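Endo-1,4-beta-xylanase 1 (Hypocrea jecorina, PDB 1XYN) cleaves internal 1,4-beta-xylosidic bonds of the xylan backbone, releasing xylooligosaccharides and xylose from plant cell-wall hemicellulose. Local coordinates at residues A[2-7]-A[38-43]; A[8-13]-A[34-39]; A[23-28]-A[171-176]; A[63-68]-A[157-162]. All coordinates share one frame; numbering follows the deposited sequence.

Interaction 1 (A[2-7]-A[38-43]); sequences SINYDQ and VGWTTG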
loop_
_atom_site.group_PDB
_atom_site.type_symbol
_atom_site.label_atom_id
_atom_site.label_comp_id
_atom_site.label_asym_id
_atom_site.label_seq_id
_atom_site.Cartn_x
_atom_site.Cartn_y
_atom_site.Cartn_z
ATOM N N SER A 2 11.782 24.285 15.019
ATOM C CA SER A 2 12.495 24.585 13.774
ATOM C C SER A 2 12.304 23.339 12.942
ATOM O O SER A 2 12.651 22.233 13.380
ATOM C CB SER A 2 14.003 24.872 13.961
ATOM O OG SER A 2 14.780 23.701 14.130
ATOM N N ILE A 3 11.694 23.511 11.774
ATOM C CA ILE A 3 11.442 22.389 10.886
ATOM C C ILE A 3 12.776 21.754 10.534
ATOM O O ILE A 3 13.714 22.449 10.140
ATOM C CB ILE A 3 10.738 22.831 9.589
ATOM C CG1 ILE A 3 9.601 23.815 9.889
ATOM C CG2 ILE A 3 10.212 21.628 8.857
ATOM C CD1 ILE A 3 8.575 23.320 10.884
ATOM N N ASN A 4 12.879 20.446 10.754
ATOM C CA ASN A 4 14.096 19.714 10.445
ATOM C C ASN A 4 13.764 18.417 9.723
ATOM O O ASN A 4 14.604 17.518 9.632
ATOM C CB ASN A 4 14.909 19.438 11.716
ATOM C CG ASN A 4 14.258 18.408 12.628
ATOM O OD1 ASN A 4 13.045 18.395 12.817
ATOM N ND2 ASN A 4 15.075 17.540 13.205
ATOM N N TYR A 5 12.524 18.308 9.244
ATOM C CA TYR A 5 12.099 17.119 8.512
ATOM C C TYR A 5 11.163 17.456 7.364
ATOM O O TYR A 5 10.224 18.239 7.510
ATOM C CB TYR A 5 11.440 16.084 9.422
ATOM C CG TYR A 5 11.252 14.754 8.734
ATOM C CD1 TYR A 5 12.325 13.879 8.580
ATOM C CD2 TYR A 5 10.015 14.380 8.206
ATOM C CE1 TYR A 5 12.177 12.660 7.916
ATOM C CE2 TYR A 5 9.854 13.164 7.536
ATOM C CZ TYR A 5 10.942 12.310 7.396
ATOM O OH TYR A 5 10.807 11.107 6.741
ATOM N N ASP A 6 11.440 16.849 6.219
ATOM C CA ASP A 6 10.653 17.057 5.017
ATOM C C ASP A 6 10.039 15.732 4.571
ATOM O O ASP A 6 10.740 14.791 4.181
ATOM C CB ASP A 6 11.533 17.663 3.914
ATOM C CG ASP A 6 10.850 17.694 2.550
ATOM O OD1 ASP A 6 9.604 17.675 2.485
ATOM O OD2 ASP A 6 11.572 17.743 1.532
ATOM N N GLN A 7 8.719 15.659 4.685
ATOM C CA GLN A 7 7.967 14.484 4.288
ATOM C C GLN A 7 7.717 14.607 2.798
ATOM O O GLN A 7 7.030 15.527 2.356
ATOM C CB GLN A 7 6.641 14.433 5.058
ATOM C CG GLN A 7 5.656 13.361 4.596
ATOM C CD GLN A 7 6.258 11.963 4.544
ATOM O OE1 GLN A 7 5.797 11.116 3.777
ATOM N NE2 GLN A 7 7.281 11.715 5.356
ATOM N N VAL A 38 5.979 19.228 6.001
ATOM C CA VAL A 38 7.190 19.492 6.774
ATOM C C VAL A 38 6.936 19.429 8.274
ATOM O O VAL A 38 5.817 19.631 8.735
ATOM C CB VAL A 38 7.815 20.868 6.401
ATOM C CG1 VAL A 38 8.129 20.912 4.910
ATOM C CG2 VAL A 38 6.894 22.011 6.798
ATOM N N GLY A 39 7.981 19.159 9.038
ATOM C CA GLY A 39 7.824 19.072 10.473
ATOM C C GLY A 39 9.094 18.747 11.235
ATOM O O GLY A 39 10.129 19.380 11.020
ATOM N N TRP A 40 9.038 17.716 12.077
ATOM C CA TRP A 40 10.179 17.367 12.911
ATOM C C TRP A 40 10.561 15.893 12.903
ATOM O O TRP A 40 9.712 15.014 12.779
ATOM C CB TRP A 40 9.914 17.856 14.344
ATOM C CG TRP A 40 9.520 19.320 14.394
ATOM C CD1 TRP A 40 10.346 20.383 14.637
ATOM C CD2 TRP A 40 8.222 19.881 14.108
ATOM N NE1 TRP A 40 9.646 21.564 14.508
ATOM C CE2 TRP A 40 8.346 21.286 14.184
ATOM C CE3 TRP A 40 6.972 19.330 13.788
ATOM C CZ2 TRP A 40 7.264 22.147 13.949
ATOM C CZ3 TRP A 40 5.902 20.186 13.554
ATOM C CH2 TRP A 40 6.055 21.580 13.636
ATOM N N THR A 41 11.856 15.640 13.037
ATOM C CA THR A 41 12.408 14.288 13.048
ATOM C C THR A 41 11.899 13.433 14.221
ATOM O O THR A 41 11.809 12.202 14.120
ATOM C CB THR A 41 13.964 14.352 13.035
ATOM O OG1 THR A 41 14.410 14.786 11.741
ATOM C CG2 THR A 41 14.592 12.996 13.355
ATOM N N THR A 42 11.600 14.085 15.338
ATOM C CA THR A 42 11.086 13.409 16.526
ATOM C C THR A 42 9.964 14.288 17.070
ATOM O O THR A 42 10.200 15.419 17.497
ATOM C CB THR A 42 12.178 13.232 17.606
ATOM O OG1 THR A 42 12.907 14.454 17.750
ATOM C CG2 THR A 42 13.148 12.120 17.239
ATOM N N GLY A 43 8.739 13.779 17.006
ATOM C CA GLY A 43 7.586 14.530 17.469
ATOM C C GLY A 43 7.535 14.750 18.965
ATOM O O GLY A 43 8.139 14.003 19.737
#
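Tyr5 and Gly39 make an antiparallel hydrogen-bonded pair and Asp6 and Val38 the non-hydrogen-bonded pair next to it, between strand ends so twisted that their N-to-C directions stand 135° apart. Gly39 N donates to Tyr5 O (2.9 Å), but Gly39 O receives two amides: Asn4 N at 3.0 Å and, in a weak bond, Tyr5 N. The side chain of Asn4 adds a bond beside this irregularity. With CG lodged between the backbone N and the carbonyl carbon (chi1 71°), its amide folds back toward the partner strand, where OD1 accepts Thr41 N at 3.0 Å, the donor tilted from the carbonyl plane, and ND2 brushes Thr41 CB. On the N-terminal side Ile3 branches two ways. Its CD1 lies over one face of the Trp40 indole, displaced toward the rim and 3.5 Å from CZ2, while CG2 packs on Val38 CB at the same distance, 3.5 Å. Val176, of strand 168-177, touches all three of these side chains. Tyr5 sets its CB 3.6 Å from Trp40 C, and its ring leads off to stack on Tyr158; Asp6 OD1 is taken by Tyr17 OH. Two residues, Asn4 and Tyr5, facing the single Gly39 define a classic beta bulge, here at the start of the first strand of the family 11 jelly roll.

Interaction 2 (A[8-13]-A[34-39]); sequences NYQTGG and FVVGVG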
loop_
_atom_site.group_PDB
_atom_site.type_symbol
_atom_site.label_atom_id
_atom_site.label_comp_id
_atom_site.label_asym_id
_atom_site.label_seq_id
_atom_site.Cartn_x
_atom_site.Cartn_y
_atom_site.Cartn_z
ATOM N N ASN A 8 8.320 13.717 2.020
ATOM C CA ASN A 8 8.130 13.745 0.576
ATOM C C ASN A 8 7.902 12.349 0.010
ATOM O O ASN A 8 8.841 11.660 -0.399
ATOM C CB ASN A 8 9.312 14.413 -0.117
ATOM C CG ASN A 8 9.052 14.657 -1.591
ATOM O OD1 ASN A 8 7.983 14.325 -2.115
ATOM N ND2 ASN A 8 10.023 15.263 -2.264
ATOM N N TYR A 9 6.633 11.957 -0.032
ATOM C CA TYR A 9 6.236 10.652 -0.531
ATOM C C TYR A 9 5.254 10.837 -1.675
ATOM O O TYR A 9 4.348 11.657 -1.596
ATOM C CB TYR A 9 5.594 9.845 0.604
ATOM C CG TYR A 9 5.073 8.487 0.209
ATOM C CD1 TYR A 9 5.908 7.373 0.212
ATOM C CD2 TYR A 9 3.737 8.311 -0.155
ATOM C CE1 TYR A 9 5.430 6.113 -0.136
ATOM C CE2 TYR A 9 3.246 7.057 -0.508
ATOM C CZ TYR A 9 4.099 5.963 -0.495
ATOM O OH TYR A 9 3.624 4.722 -0.854
ATOM N N GLN A 10 5.459 10.093 -2.753
ATOM C CA GLN A 10 4.584 10.161 -3.918
ATOM C C GLN A 10 4.833 8.968 -4.824
ATOM O O GLN A 10 5.960 8.498 -4.934
ATOM C CB GLN A 10 4.732 11.497 -4.664
ATOM C CG GLN A 10 6.138 12.053 -4.738
ATOM C CD GLN A 10 6.173 13.419 -5.409
ATOM O OE1 GLN A 10 5.859 13.549 -6.593
ATOM N NE2 GLN A 10 6.556 14.444 -4.655
ATOM N N THR A 11 3.760 8.466 -5.436
ATOM C CA THR A 11 3.816 7.291 -6.299
ATOM C C THR A 11 3.591 7.522 -7.796
ATOM O O THR A 11 3.914 6.658 -8.608
ATOM C CB THR A 11 2.835 6.206 -5.801
ATOM O OG1 THR A 11 1.535 6.781 -5.605
ATOM C CG2 THR A 11 3.314 5.622 -4.483
ATOM N N GLY A 12 3.043 8.673 -8.171
ATOM C CA GLY A 12 2.826 8.923 -9.582
ATOM C C GLY A 12 2.037 10.181 -9.864
ATOM O O GLY A 12 1.634 10.888 -8.944
ATOM N N GLY A 13 1.858 10.477 -11.148
ATOM C CA GLY A 13 1.102 11.648 -11.553
ATOM C C GLY A 13 1.790 12.980 -11.343
ATOM O O GLY A 13 2.979 13.060 -11.020
ATOM N N PHE A 34 0.060 10.283 -2.353
ATOM C CA PHE A 34 1.281 10.998 -2.034
ATOM C C PHE A 34 1.077 11.655 -0.669
ATOM O O PHE A 34 -0.047 12.029 -0.306
ATOM C CB PHE A 34 1.563 12.072 -3.092
ATOM C CG PHE A 34 0.534 13.168 -3.138
ATOM C CD1 PHE A 34 -0.625 13.023 -3.881
ATOM C CD2 PHE A 34 0.720 14.345 -2.423
ATOM C CE1 PHE A 34 -1.592 14.036 -3.912
ATOM C CE2 PHE A 34 -0.241 15.362 -2.445
ATOM C CZ PHE A 34 -1.397 15.202 -3.193
ATOM N N VAL A 35 2.151 11.740 0.106
ATOM C CA VAL A 35 2.107 12.368 1.419
ATOM C C VAL A 35 3.281 13.337 1.495
ATOM O O VAL A 35 4.433 12.906 1.561
ATOM C CB VAL A 35 2.270 11.330 2.562
ATOM C CG1 VAL A 35 2.046 12.004 3.917
ATOM C CG2 VAL A 35 1.328 10.156 2.373
ATOM N N VAL A 36 3.000 14.640 1.456
ATOM C CA VAL A 36 4.066 15.638 1.539
ATOM C C VAL A 36 3.775 16.634 2.648
ATOM O O VAL A 36 2.619 16.935 2.940
ATOM C CB VAL A 36 4.219 16.451 0.237
ATOM C CG1 VAL A 36 4.627 15.559 -0.919
ATOM C CG2 VAL A 36 2.933 17.209 -0.063
ATOM N N GLY A 37 4.830 17.189 3.226
ATOM C CA GLY A 37 4.661 18.167 4.281
ATOM C C GLY A 37 5.968 18.344 5.012
ATOM O O GLY A 37 6.955 17.682 4.688
ATOM N N VAL A 38 5.979 19.228 6.001
ATOM C CA VAL A 38 7.190 19.492 6.774
ATOM C C VAL A 38 6.936 19.429 8.274
ATOM O O VAL A 38 5.817 19.631 8.735
ATOM C CB VAL A 38 7.815 20.868 6.401
ATOM C CG1 VAL A 38 8.129 20.912 4.910
ATOM C CG2 VAL A 38 6.894 22.011 6.798
ATOM N N GLY A 39 7.981 19.159 9.038
ATOM C CA GLY A 39 7.824 19.072 10.473
ATOM C C GLY A 39 9.094 18.747 11.235
ATOM O O GLY A 39 10.129 19.380 11.020
#
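Tyr9 and Val35 meet as an antiparallel hydrogen-bonded pair, Tyr9 N giving to Val35 O at 2.9 Å and Val35 N to Tyr9 O at 2.8 Å. Their side chains share one face of the sheet. Carried with CG anti to the backbone N (chi1 177°), the phenol swings across Val35: its edge looks at Val35 N, its CD2 touches Val35 CG2 at 3.9 Å, and CB sits 3.4 Å from Val35 O. On the reverse face the flanking pairs carry Asn8 with Val36 and Gln10 with Phe34. The latter backbones come close, and Gln10 CB lies against Phe34 CB at 3.6 Å, while Asn8 OD1 runs alongside Val36 CG1. The two faces belong to the two sides of a jelly-roll sheet: Phe34 and Val36 look toward the second sheet, where Trp28 meets the Phe34 ring and Val26 packs on Val36, whereas Val35 looks to the concave side, touching Ala162 and Glu164, the predicted proton donor. A second shell fixes the polar groups. Gln10 extends beyond CG and lies back along its own strand, placing NE2 2.9 Å from Asn8 OD1; the donor meets a lone pair within the plane of the Asn8 carbonyl, so each amide limits the rotation of the other. Tyr17, of strand 14-19, covers Asn8 and Val36. Beyond the strand end, Thr11 OG1 bonds to Asp33 O and Gly12 O to Thr30 OG1, tying the outgoing loop to the end of strand 23-30 and to the turn that follows it.

Interaction 3 (A[23-28]-A[171-176]); sequences GFSVNW and SASQSV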
loop_
_atom_site.group_PDB
_atom_site.type_symbol
_atom_site.label_atom_id
_atom_site.label_comp_id
_atom_site.label_asym_id
_atom_site.label_seq_id
_atom_site.Cartn_x
_atom_site.Cartn_y
_atom_site.Cartn_z
ATOM N N GLY A 23 7.297 26.271 5.926
ATOM C CA GLY A 23 6.123 25.579 5.436
ATOM C C GLY A 23 6.338 24.831 4.145
ATOM O O GLY A 23 7.427 24.313 3.873
ATOM N N PHE A 24 5.278 24.749 3.353
ATOM C CA PHE A 24 5.335 24.048 2.083
ATOM C C PHE A 24 4.186 24.434 1.175
ATOM O O PHE A 24 3.183 25.021 1.605
ATOM C CB PHE A 24 5.348 22.526 2.292
ATOM C CG PHE A 24 4.058 21.976 2.833
ATOM C CD1 PHE A 24 3.787 22.020 4.200
ATOM C CD2 PHE A 24 3.108 21.434 1.975
ATOM C CE1 PHE A 24 2.587 21.536 4.706
ATOM C CE2 PHE A 24 1.903 20.946 2.471
ATOM C CZ PHE A 24 1.641 20.999 3.838
ATOM N N SER A 25 4.332 24.035 -0.082
ATOM C CA SER A 25 3.359 24.314 -1.115
ATOM C C SER A 25 3.235 23.059 -1.959
ATOM O O SER A 25 4.196 22.302 -2.095
ATOM C CB SER A 25 3.868 25.483 -1.961
ATOM O OG SER A 25 2.956 25.842 -2.975
ATOM N N VAL A 26 2.025 22.791 -2.440
ATOM C CA VAL A 26 1.772 21.634 -3.293
ATOM C C VAL A 26 0.636 21.882 -4.254
ATOM O O VAL A 26 -0.340 22.543 -3.920
ATOM C CB VAL A 26 1.427 20.334 -2.521
ATOM C CG1 VAL A 26 2.563 19.352 -2.641
ATOM C CG2 VAL A 26 1.074 20.621 -1.069
ATOM N N ASN A 27 0.835 21.416 -5.480
ATOM C CA ASN A 27 -0.144 21.491 -6.555
ATOM C C ASN A 27 -0.129 20.066 -7.057
ATOM O O ASN A 27 0.944 19.487 -7.231
ATOM C CB ASN A 27 0.321 22.425 -7.670
ATOM C CG ASN A 27 0.051 23.876 -7.358
ATOM O OD1 ASN A 27 -1.092 24.323 -7.411
ATOM N ND2 ASN A 27 1.100 24.625 -7.039
ATOM N N TRP A 28 -1.298 19.477 -7.265
ATOM C CA TRP A 28 -1.331 18.097 -7.728
ATOM C C TRP A 28 -2.469 17.817 -8.693
ATOM O O TRP A 28 -3.429 18.580 -8.778
ATOM C CB TRP A 28 -1.380 17.121 -6.527
ATOM C CG TRP A 28 -2.703 17.103 -5.756
ATOM C CD1 TRP A 28 -3.778 16.296 -6.003
ATOM C CD2 TRP A 28 -3.087 17.950 -4.652
ATOM N NE1 TRP A 28 -4.801 16.591 -5.133
ATOM C CE2 TRP A 28 -4.409 17.597 -4.297
ATOM C CE3 TRP A 28 -2.442 18.963 -3.933
ATOM C CZ2 TRP A 28 -5.102 18.231 -3.257
ATOM C CZ3 TRP A 28 -3.133 19.590 -2.897
ATOM C CH2 TRP A 28 -4.452 19.218 -2.572
ATOM N N SER A 171 -4.637 22.084 -4.582
ATOM C CA SER A 171 -3.437 22.818 -4.206
ATOM C C SER A 171 -3.497 23.214 -2.732
ATOM O O SER A 171 -4.574 23.282 -2.146
ATOM C CB SER A 171 -3.264 24.060 -5.086
ATOM O OG SER A 171 -4.330 24.970 -4.911
ATOM N N ALA A 172 -2.333 23.482 -2.146
ATOM C CA ALA A 172 -2.229 23.857 -0.741
ATOM C C ALA A 172 -0.935 24.630 -0.448
ATOM O O ALA A 172 0.134 24.292 -0.958
ATOM C CB ALA A 172 -2.300 22.602 0.136
ATOM N N SER A 173 -1.059 25.692 0.343
ATOM C CA SER A 173 0.074 26.516 0.755
ATOM C C SER A 173 -0.101 26.649 2.250
ATOM O O SER A 173 -0.996 27.355 2.718
ATOM C CB SER A 173 0.032 27.896 0.093
ATOM O OG SER A 173 0.183 27.796 -1.314
ATOM N N GLN A 174 0.737 25.934 2.995
ATOM C CA GLN A 174 0.641 25.917 4.442
ATOM C C GLN A 174 1.891 26.373 5.183
ATOM O O GLN A 174 3.008 26.082 4.772
ATOM C CB GLN A 174 0.274 24.497 4.903
ATOM C CG GLN A 174 -1.152 24.057 4.551
ATOM C CD GLN A 174 -2.203 24.737 5.418
ATOM O OE1 GLN A 174 -2.037 24.845 6.629
ATOM N NE2 GLN A 174 -3.285 25.193 4.800
ATOM N N SER A 175 1.674 27.055 6.301
ATOM C CA SER A 175 2.738 27.546 7.174
ATOM C C SER A 175 2.723 26.585 8.367
ATOM O O SER A 175 1.665 26.335 8.939
ATOM C CB SER A 175 2.412 28.966 7.649
ATOM O OG SER A 175 2.027 29.798 6.559
ATOM N N VAL A 176 3.891 26.062 8.736
ATOM C CA VAL A 176 4.032 25.095 9.832
ATOM C C VAL A 176 5.001 25.548 10.940
ATOM O O VAL A 176 6.060 26.095 10.648
ATOM C CB VAL A 176 4.549 23.744 9.266
ATOM C CG1 VAL A 176 4.789 22.737 10.373
ATOM C CG2 VAL A 176 3.580 23.210 8.227
#
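Phe24 and Trp28 both hold CG between the backbone N and the carbonyl carbon (chi1 68° and 71°), and this brings each ring up against the neighbouring strand. Phe24 lies side by side with Gln174, its CE1 3.8 Å from Gln174 CB, and presents its edge to Val176 CG2 at 4.0 Å. The Trp28 indole slides beneath the partner strand at Ser171: Ser171 N sits over one face of it, 3.4 Å from CZ3, and the same ring end just reaches Ala172 CB. An alanine at Trp28 would take the indole from under Ser171 N and would probably open a gap beside Ala172, with the Phe34 ring left lacking its neighbour. Between the two rings, Val26 CG2 touches Ala172 CB and also the edge of Phe24. The backbones run almost exactly antiparallel, joined by reciprocal amide bonds, Phe24 with Gln174 and Val26 with Ala172, both bonds of the Val26 and Ala172 pair measuring 2.8 Å between N and O. Gly23 has CA 3.2 Å from Gln174 O, where a side chain would collide with that oxygen. The other face is polar: Ser25 sits beside Ser173, and Asn27 OD1 approaches Ser171 CB at 3.2 Å. Gln174, bent at its second torsion, turns NE2 to Ser53 O. This pair lies inside a five-stranded antiparallel sheet, with strand 14-19 bonded beyond 23-30 and strand 48-56 beyond 168-177, and its apolar face packs on strands 34-40 and 155-166 of the opposing sheet.

Interaction 4 (A[63-68]-A[157-162]); sequences LSVYGW and NYQVVA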
loop_
_atom_site.group_PDB
_atom_site.type_symbol
_atom_site.label_atom_id
_atom_site.label_comp_id
_atom_site.label_asym_id
_atom_site.label_seq_id
_atom_site.Cartn_x
_atom_site.Cartn_y
_atom_site.Cartn_z
ATOM N N LEU A 63 -5.887 17.310 5.018
ATOM C CA LEU A 63 -4.924 18.222 5.638
ATOM C C LEU A 63 -4.850 17.772 7.101
ATOM O O LEU A 63 -5.840 17.856 7.832
ATOM C CB LEU A 63 -5.390 19.678 5.541
ATOM C CG LEU A 63 -4.466 20.726 6.187
ATOM C CD1 LEU A 63 -3.073 20.693 5.545
ATOM C CD2 LEU A 63 -5.089 22.113 6.071
ATOM N N SER A 64 -3.691 17.292 7.535
ATOM C CA SER A 64 -3.588 16.805 8.898
ATOM C C SER A 64 -2.200 16.710 9.490
ATOM O O SER A 64 -1.201 16.702 8.775
ATOM C CB SER A 64 -4.194 15.401 8.967
ATOM O OG SER A 64 -3.444 14.467 8.200
ATOM N N VAL A 65 -2.149 16.668 10.819
ATOM C CA VAL A 65 -0.888 16.469 11.505
ATOM C C VAL A 65 -0.764 14.963 11.301
ATOM O O VAL A 65 -1.731 14.225 11.515
ATOM C CB VAL A 65 -0.969 16.820 13.016
ATOM C CG1 VAL A 65 0.310 16.379 13.731
ATOM C CG2 VAL A 65 -1.189 18.341 13.208
ATOM N N TYR A 66 0.372 14.531 10.767
ATOM C CA TYR A 66 0.628 13.125 10.470
ATOM C C TYR A 66 1.933 12.680 11.122
ATOM O O TYR A 66 2.882 13.460 11.220
ATOM C CB TYR A 66 0.699 12.951 8.938
ATOM C CG TYR A 66 1.192 11.605 8.451
ATOM C CD1 TYR A 66 0.352 10.496 8.424
ATOM C CD2 TYR A 66 2.501 11.445 7.987
ATOM C CE1 TYR A 66 0.802 9.267 7.946
ATOM C CE2 TYR A 66 2.952 10.236 7.518
ATOM C CZ TYR A 66 2.098 9.145 7.495
ATOM O OH TYR A 66 2.547 7.939 7.006
ATOM N N GLY A 67 1.993 11.424 11.545
ATOM C CA GLY A 67 3.202 10.933 12.171
ATOM C C GLY A 67 3.261 9.432 12.374
ATOM O O GLY A 67 2.354 8.687 11.983
ATOM N N TRP A 68 4.355 8.998 12.989
ATOM C CA TRP A 68 4.618 7.596 13.272
ATOM C C TRP A 68 5.094 7.398 14.707
ATOM O O TRP A 68 5.476 8.343 15.396
ATOM C CB TRP A 68 5.675 7.043 12.313
ATOM C CG TRP A 68 5.160 6.833 10.937
ATOM C CD1 TRP A 68 4.991 7.784 9.982
ATOM C CD2 TRP A 68 4.672 5.603 10.376
ATOM N NE1 TRP A 68 4.419 7.231 8.860
ATOM C CE2 TRP A 68 4.214 5.893 9.072
ATOM C CE3 TRP A 68 4.576 4.284 10.848
ATOM C CZ2 TRP A 68 3.664 4.917 8.233
ATOM C CZ3 TRP A 68 4.031 3.314 10.013
ATOM C CH2 TRP A 68 3.582 3.637 8.721
ATOM N N ASN A 157 8.373 9.070 16.624
ATOM C CA ASN A 157 9.235 9.148 15.460
ATOM C C ASN A 157 8.891 10.485 14.803
ATOM O O ASN A 157 8.507 11.409 15.510
ATOM C CB ASN A 157 9.015 7.976 14.515
ATOM C CG ASN A 157 10.165 7.808 13.541
ATOM O OD1 ASN A 157 10.177 8.399 12.458
ATOM N ND2 ASN A 157 11.157 7.023 13.939
ATOM N N TYR A 158 8.960 10.602 13.477
ATOM C CA TYR A 158 8.669 11.892 12.864
ATOM C C TYR A 158 7.219 12.368 12.991
ATOM O O TYR A 158 6.294 11.569 13.173
ATOM C CB TYR A 158 9.190 11.967 11.424
ATOM C CG TYR A 158 8.413 11.196 10.377
ATOM C CD1 TYR A 158 7.268 11.746 9.789
ATOM C CD2 TYR A 158 8.866 9.956 9.914
ATOM C CE1 TYR A 158 6.598 11.087 8.769
ATOM C CE2 TYR A 158 8.206 9.292 8.889
ATOM C CZ TYR A 158 7.071 9.860 8.319
ATOM O OH TYR A 158 6.394 9.204 7.306
ATOM N N GLN A 159 7.038 13.683 12.912
ATOM C CA GLN A 159 5.727 14.298 13.055
ATOM C C GLN A 159 5.680 15.520 12.157
ATOM O O GLN A 159 6.392 16.492 12.384
ATOM C CB GLN A 159 5.531 14.692 14.521
ATOM C CG GLN A 159 4.230 15.371 14.872
ATOM C CD GLN A 159 4.186 15.761 16.347
ATOM O OE1 GLN A 159 4.561 16.874 16.721
ATOM N NE2 GLN A 159 3.756 14.832 17.190
ATOM N N VAL A 160 4.835 15.468 11.133
ATOM C CA VAL A 160 4.722 16.567 10.184
ATOM C C VAL A 160 3.284 17.008 9.991
ATOM O O VAL A 160 2.370 16.416 10.535
ATOM C CB VAL A 160 5.272 16.153 8.775
ATOM C CG1 VAL A 160 6.781 15.885 8.824
ATOM C CG2 VAL A 160 4.537 14.925 8.258
ATOM N N VAL A 161 3.122 18.120 9.283
ATOM C CA VAL A 161 1.823 18.647 8.908
ATOM C C VAL A 161 1.853 18.256 7.435
ATOM O O VAL A 161 2.706 18.729 6.688
ATOM C CB VAL A 161 1.771 20.171 9.028
ATOM C CG1 VAL A 161 0.509 20.711 8.368
ATOM C CG2 VAL A 161 1.816 20.573 10.483
ATOM N N ALA A 162 0.977 17.345 7.030
ATOM C CA ALA A 162 0.980 16.874 5.653
ATOM C C ALA A 162 -0.335 16.955 4.890
ATOM O O ALA A 162 -1.422 17.061 5.466
ATOM C CB ALA A 162 1.522 15.440 5.613
HETATM O O HOH W 1 -2.701 14.196 5.601
HETATM O O HOH W 2 5.672 11.223 16.205
#
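Tyr66 rises from the sheet on the same face as Ala162 and Val160 and meets Ala162, Val160 and Tyr158 in turn. CB meets Ala162 CB at 4.2 Å. With CG anti to the backbone N (chi1 170°), the ring lies alongside Val160, whose CG2 stands at the ring edge, 4.0 Å from CD2. Further out, CE2 comes 3.6 Å from Tyr158 OH, again at the edge. The tip OH accepts Trp68 NE1 at 2.7 Å, and a second hydrogen bond joins it to OE2 of Glu75, the predicted nucleophile. A phenylalanine in place of Tyr66 lacks the hydroxyl and would probably leave Trp68 NE1 and Glu75 each without this partner. Tyr158 in turn lies beside Trp68, its CZ 3.4 Å from Trp68 CD1, the two planes oblique at 48°. Both tyrosines are inferred, by similarity, to bind substrate. Six backbone bonds connect the strands, and water 1 links Ser64 OG to Ala162 O. Strand 74-79 pairs with the far side of 60-70, and Tyr77 meets the Tyr66 ring edge-to-face; strand 5-10 reaches Val160 through Gln7, while Ile48 of the other sheet covers Val65, Gln159 and Val161 from the opposite face.

Interactions 1 and 2 are successive parts of one strand pair, sharing Val38 and Gly39, their centres about 14 Å apart; Gln7 N to Gly37 O (2.7 Å, a probable hydrogen bond) bridges them. Strand 34-40 then joins interaction 4, with Trp40 N 2.9 Å from Gln159 O, so these three contacts join four neighbouring strands of the curved sheet. Interaction 3 belongs to the second sheet and packs on that one: Phe24 CE1 lies 3.4 Å from Val161 O of interaction 4, and Phe34 CZ 3.4 Å from Trp28 CG. Catalysis is expected on the side away from interaction 3, where the side chains of Tyr66 and Val35 come within about 3 Å of Glu75 and about 4 Å of Glu164, respectively.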